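Local coordinates for dual specificity protein phosphatase 14 (Homo sapiens, PDB 2WGP) that dephosphorylates and inactivates the MAP kinases ERK, JNK and p38, and restrains T-cell receptor signalling by dephosphorylating TAB1, at residues Leu133-Tyr137 with Trp154-Ile158; Phe34-Gly38 with Ala112-Ala118. All coordinates share one frame; numbering follows the deposited sequence.

Along the chain, contact 2 opens first, at strand 33-36 of the mixed sheet. It closes after 73 intervening residues, where the loop after strand 106-109 runs into helix 116-129, so its loop takes in strands 54-57 and 71-74 and helix 89-101. Contact 1 closes a far shorter, largely helical loop between helices 133-143 and 151-165. The two follow in series, neither enclosing nor crossing the other, with centres about 16 Å apart and nearest atoms about 6 Å apart. Helix 116-129 bridges them: contact 2 ties its N-terminal end to the sheet, and farther along I122 and M126 meet L133 of contact 1.

Contact 1 of 2, residues Leu133-Tyr137 with Trp154-Ile158; sequences LLEAY and WRQLI
L133 and W154 carry most of the buried surface of this helix-helix contact, in the C-terminal helical part of the dual specificity phosphatase domain, and Y137 adds the second ring. Helices 133-143 and 151-165 are well separated here, their local axes 11.9 Å apart at closest approach and inclined at 128°, so long side chains span the gap. The CG of L133 stands anti to its backbone N (chi1 178°), which sends both methyl branches towards the other helix. There CD2 meets I158 CG1 at 3.7 Å and CD1 lies 4.0 Å from L157 CB, each leucine or isoleucine partner being crossed at about a right angle. The same isobutyl group meets the indole obliquely, with L133 CG 3.8 Å from W154 CZ3. Outside the pair, I122 and M126 of helix 116-129 also touch L133, making the packing a three-helix affair.

W154 does not set out straight at the other helix, but its indole reaches across to Y137, one turn beyond L133. The result is a T-shaped (edge-to-face) pair: the six-membered ring of W154 presents its edge to one face of Y137, with centroids 5.1 Å apart and planes at 69°. Both polar ends are held by helix 182-188, W154 NE1 by a hydrogen bond to Y184 OH and Y137 OH by one to E187, which fixes where the ends of both side chains lie. Without the indole, as with an alanine here, L133 would probably border a gap, the Y137 face would lose its edge-on neighbour and Y184 OH its indole N-H. The T-stack closes most tightly at W154 CZ2, 3.4 Å from Y137 CD1, while Y137 CG lies in the indole plane, 3.7 Å from W154 CH2.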
loop_
_atom_site.group_PDB
_atom_site.type_symbol
_atom_site.label_atom_id
_atom_site.label_comp_id
_atom_site.label_asym_id
_atom_site.label_seq_id
_atom_site.Cartn_x
_atom_site.Cartn_y
_atom_site.Cartn_z
ATOM N N LEU A 133 8.337 -28.843 -0.173
ATOM C CA LEU A 133 8.772 -27.669 0.575
ATOM C C LEU A 133 8.765 -27.905 2.098
ATOM O O LEU A 133 9.703 -27.503 2.787
ATOM C CB LEU A 133 7.892 -26.474 0.235
ATOM C CG LEU A 133 8.150 -25.162 0.943
ATOM C CD1 LEU A 133 9.640 -24.754 0.831
ATOM C CD2 LEU A 133 7.232 -24.089 0.339
ATOM N N LEU A 134 7.729 -28.568 2.617
ATOM C CA LEU A 134 7.673 -28.841 4.054
ATOM C C LEU A 134 8.868 -29.732 4.472
ATOM O O LEU A 134 9.549 -29.448 5.469
ATOM C CB LEU A 134 6.343 -29.488 4.442
ATOM C CG LEU A 134 6.168 -29.859 5.907
ATOM C CD1 LEU A 134 6.370 -28.646 6.847
ATOM C CD2 LEU A 134 4.793 -30.557 6.138
ATOM N N GLU A 135 9.134 -30.780 3.694
ATOM C CA GLU A 135 10.258 -31.676 3.991
ATOM C C GLU A 135 11.607 -30.956 3.887
ATOM O O GLU A 135 12.487 -31.191 4.700
ATOM C CB GLU A 135 10.302 -32.887 3.048
ATOM C CG GLU A 135 9.171 -33.873 3.104
ATOM C CD GLU A 135 9.312 -35.005 2.015
ATOM O OE1 GLU A 135 9.025 -34.789 0.781
ATOM O OE2 GLU A 135 9.717 -36.127 2.412
ATOM N N ALA A 136 11.746 -30.098 2.872
ATOM C CA ALA A 136 12.978 -29.353 2.608
ATOM C C ALA A 136 13.271 -28.376 3.767
ATOM O O ALA A 136 14.385 -28.292 4.248
ATOM C CB ALA A 136 12.878 -28.603 1.241
ATOM N N TYR A 137 12.237 -27.666 4.214
ATOM C CA TYR A 137 12.303 -26.848 5.432
ATOM C C TYR A 137 12.725 -27.662 6.649
ATOM O O TYR A 137 13.689 -27.299 7.333
ATOM C CB TYR A 137 10.956 -26.127 5.642
ATOM C CG TYR A 137 10.864 -25.329 6.917
ATOM C CD1 TYR A 137 11.617 -24.165 7.105
ATOM C CD2 TYR A 137 10.025 -25.750 7.936
ATOM C CE1 TYR A 137 11.517 -23.439 8.316
ATOM C CE2 TYR A 137 9.907 -25.039 9.114
ATOM C CZ TYR A 137 10.639 -23.896 9.301
ATOM O OH TYR A 137 10.500 -23.224 10.494
ATOM N N TRP A 154 9.238 -16.966 1.733
ATOM C CA TRP A 154 8.229 -18.019 1.803
ATOM C C TRP A 154 7.231 -18.000 0.634
ATOM O O TRP A 154 7.000 -19.042 0.040
ATOM C CB TRP A 154 7.504 -18.020 3.158
ATOM C CG TRP A 154 8.241 -18.833 4.163
ATOM C CD1 TRP A 154 8.965 -18.372 5.207
ATOM C CD2 TRP A 154 8.340 -20.261 4.200
ATOM N NE1 TRP A 154 9.508 -19.417 5.908
ATOM C CE2 TRP A 154 9.149 -20.591 5.305
ATOM C CE3 TRP A 154 7.827 -21.296 3.399
ATOM C CZ2 TRP A 154 9.455 -21.916 5.647
ATOM C CZ3 TRP A 154 8.119 -22.616 3.754
ATOM C CH2 TRP A 154 8.925 -22.908 4.865
ATOM N N ARG A 155 6.641 -16.848 0.328
ATOM C CA ARG A 155 5.764 -16.704 -0.862
ATOM C C ARG A 155 6.475 -17.215 -2.123
ATOM O O ARG A 155 5.909 -17.961 -2.911
ATOM C CB ARG A 155 5.309 -15.258 -1.081
ATOM C CG ARG A 155 4.373 -14.732 -0.026
ATOM C CD ARG A 155 3.720 -13.406 -0.444
ATOM N NE ARG A 155 4.652 -12.273 -0.524
ATOM C CZ ARG A 155 5.018 -11.471 0.487
ATOM N NH1 ARG A 155 4.561 -11.657 1.726
ATOM N NH2 ARG A 155 5.865 -10.476 0.247
ATOM N N GLN A 156 7.744 -16.868 -2.254
ATOM C CA GLN A 156 8.502 -17.224 -3.445
ATOM C C GLN A 156 8.816 -18.713 -3.478
ATOM O O GLN A 156 8.708 -19.348 -4.532
ATOM C CB GLN A 156 9.764 -16.357 -3.547
ATOM C CG GLN A 156 9.470 -14.867 -3.749
ATOM C CD GLN A 156 10.713 -14.004 -3.836
ATOM O OE1 GLN A 156 11.603 -14.270 -4.654
ATOM N NE2 GLN A 156 10.768 -12.928 -3.026
ATOM N N LEU A 157 9.192 -19.285 -2.325
ATOM C CA LEU A 157 9.402 -20.742 -2.220
ATOM C C LEU A 157 8.147 -21.550 -2.550
ATOM O O LEU A 157 8.234 -22.611 -3.178
ATOM C CB LEU A 157 9.861 -21.118 -0.801
ATOM C CG LEU A 157 11.322 -20.820 -0.476
ATOM C CD1 LEU A 157 11.559 -20.963 0.998
ATOM C CD2 LEU A 157 12.280 -21.681 -1.311
ATOM N N ILE A 158 6.995 -21.056 -2.102
ATOM C CA ILE A 158 5.701 -21.722 -2.324
ATOM C C ILE A 158 5.363 -21.742 -3.814
ATOM O O ILE A 158 4.920 -22.758 -4.335
ATOM C CB ILE A 158 4.545 -21.080 -1.517
ATOM C CG1 ILE A 158 4.671 -21.433 -0.031
ATOM C CG2 ILE A 158 3.167 -21.574 -2.064
ATOM C CD1 ILE A 158 3.858 -20.516 0.956
#

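Contact 2 of 2, residues Phe34-Gly38 with Ala112-Ala118. With PO4 (phosphate ion), chain C.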
loop_
_atom_site.group_PDB
_atom_site.type_symbol
_atom_site.label_atom_id
_atom_site.label_comp_id
_atom_site.label_asym_id
_atom_site.label_seq_id
_atom_site.Cartn_x
_atom_site.Cartn_y
_atom_site.Cartn_z
ATOM N N PHE A 34 26.768 -26.881 2.286
ATOM C CA PHE A 34 26.788 -26.327 3.617
ATOM C C PHE A 34 26.124 -24.955 3.594
ATOM O O PHE A 34 26.164 -24.236 2.579
ATOM C CB PHE A 34 28.219 -26.195 4.120
ATOM C CG PHE A 34 28.953 -27.506 4.194
ATOM C CD1 PHE A 34 29.105 -28.165 5.424
ATOM C CD2 PHE A 34 29.497 -28.084 3.048
ATOM C CE1 PHE A 34 29.789 -29.382 5.499
ATOM C CE2 PHE A 34 30.160 -29.309 3.123
ATOM C CZ PHE A 34 30.298 -29.950 4.350
ATOM N N LEU A 35 25.544 -24.588 4.731
ATOM C CA LEU A 35 24.908 -23.292 4.932
ATOM C C LEU A 35 25.609 -22.582 6.093
ATOM O O LEU A 35 25.949 -23.212 7.112
ATOM C CB LEU A 35 23.440 -23.526 5.282
ATOM C CG LEU A 35 22.495 -22.423 5.723
ATOM C CD1 LEU A 35 21.101 -22.969 5.897
ATOM C CD2 LEU A 35 22.964 -21.727 7.000
ATOM N N GLY A 36 25.813 -21.274 5.965
ATOM C CA GLY A 36 26.484 -20.543 7.017
ATOM C C GLY A 36 26.230 -19.050 7.121
ATOM O O GLY A 36 25.618 -18.426 6.248
ATOM N N ARG A 37 26.723 -18.517 8.237
ATOM C CA ARG A 37 26.947 -17.094 8.449
ATOM C C ARG A 37 28.157 -16.612 7.706
ATOM O O ARG A 37 29.112 -17.370 7.487
ATOM C CB ARG A 37 27.245 -16.835 9.933
ATOM C CG ARG A 37 26.110 -17.084 10.814
ATOM C CD ARG A 37 26.244 -16.405 12.171
ATOM N NE ARG A 37 26.875 -17.264 13.175
ATOM C CZ ARG A 37 28.075 -17.073 13.729
ATOM N NH1 ARG A 37 28.841 -16.055 13.402
ATOM N NH2 ARG A 37 28.517 -17.923 14.643
ATOM N N GLY A 38 28.169 -15.317 7.390
ATOM C CA GLY A 38 29.270 -14.734 6.599
ATOM C C GLY A 38 30.607 -14.850 7.308
ATOM O O GLY A 38 31.622 -15.054 6.669
ATOM N N ALA A 112 23.486 -13.728 8.620
ATOM C CA ALA A 112 23.034 -14.411 9.829
ATOM C C ALA A 112 22.878 -15.920 9.698
ATOM O O ALA A 112 22.700 -16.605 10.690
ATOM C CB ALA A 112 21.698 -13.767 10.318
ATOM N N GLY A 113 22.955 -16.459 8.488
ATOM C CA GLY A 113 22.683 -17.872 8.293
ATOM C C GLY A 113 21.245 -18.273 8.631
ATOM O O GLY A 113 20.983 -19.436 8.951
ATOM N N VAL A 114 20.313 -17.326 8.517
ATOM C CA VAL A 114 18.929 -17.505 8.934
ATOM C C VAL A 114 17.902 -17.533 7.766
ATOM O O VAL A 114 16.981 -18.365 7.743
ATOM C CB VAL A 114 18.563 -16.380 9.972
ATOM C CG1 VAL A 114 17.073 -16.300 10.231
ATOM C CG2 VAL A 114 19.297 -16.602 11.284
ATOM N N SER A 115 18.042 -16.604 6.818
ATOM C CA SER A 115 16.997 -16.328 5.832
ATOM C C SER A 115 17.462 -16.513 4.373
ATOM O O SER A 115 17.025 -17.454 3.706
ATOM C CB SER A 115 16.416 -14.931 6.069
ATOM O OG SER A 115 15.428 -14.592 5.102
ATOM N N ARG A 116 18.372 -15.670 3.897
ATOM C CA ARG A 116 18.779 -15.732 2.484
ATOM C C ARG A 116 19.389 -17.095 2.098
ATOM O O ARG A 116 18.943 -17.724 1.134
ATOM C CB ARG A 116 19.747 -14.592 2.110
ATOM C CG ARG A 116 19.086 -13.225 1.942
ATOM C CD ARG A 116 20.114 -12.111 1.844
ATOM N NE ARG A 116 20.760 -11.876 3.134
ATOM C CZ ARG A 116 21.571 -10.853 3.401
ATOM N NH1 ARG A 116 21.903 -9.967 2.473
ATOM N NH2 ARG A 116 22.118 -10.766 4.590
ATOM N N SER A 117 20.416 -17.539 2.821
ATOM C CA SER A 117 21.074 -18.818 2.509
ATOM C C SER A 117 20.145 -20.020 2.681
ATOM O O SER A 117 20.120 -20.922 1.821
ATOM C CB SER A 117 22.386 -18.990 3.273
ATOM O OG SER A 117 22.205 -19.050 4.670
ATOM N N ALA A 118 19.385 -20.035 3.768
ATOM C CA ALA A 118 18.428 -21.125 4.032
ATOM C C ALA A 118 17.437 -21.236 2.901
ATOM O O ALA A 118 17.071 -22.346 2.500
ATOM C CB ALA A 118 17.665 -20.866 5.359
HETATM P P PO4 C . 20.127 -13.251 6.587
HETATM O O1 PO4 C . 19.545 -13.313 5.204
HETATM O O2 PO4 C . 21.496 -12.644 6.719
HETATM O O3 PO4 C . 20.258 -14.670 7.137
HETATM O O4 PO4 C . 19.179 -12.509 7.529
#
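L35 and S117 meet in the tightly packed half of this contact, where strand 33-36 lies against the first turn of helix 116-129. Turned away from its own N (chi1 172°), L35 CG spreads its methyls over the helix start and the loop before it: CD1 lies 3.7 Å from A118 CA, CD2 lies 3.6 Å from G113 O, and CG sits 3.5 Å from S117 OG. That hydroxyl is buried and has no hydrogen-bond partner in the model, although the side chain of the catalytic C110 comes within about 3 Å of that of S117. G113 has positive phi, and a CB on it would press against R37 N and G36 C, so glycine fits.

The other end is looser and partly open to solvent. R37 lays its CG 3.4 Å from A112 O, and P63 of a neighbouring subunit packs on it.

Away from the strand, backbone N-H groups grip a phosphate ion: V114 N and S115 N share its O3, A112 N reaches O2, and R116 N bonds O1. R116 also binds in a forked manner, NE to O1 at 2.8 Å and NH2 to O2 at 2.9 Å, the latter nearly straight (174°) and in the guanidinium plane, while E61 holds NH1 by a salt bridge. This cradle is the phosphate-binding P-loop of protein tyrosine phosphatases, wrapped round C110, the nucleophile that forms the phosphocysteine intermediate.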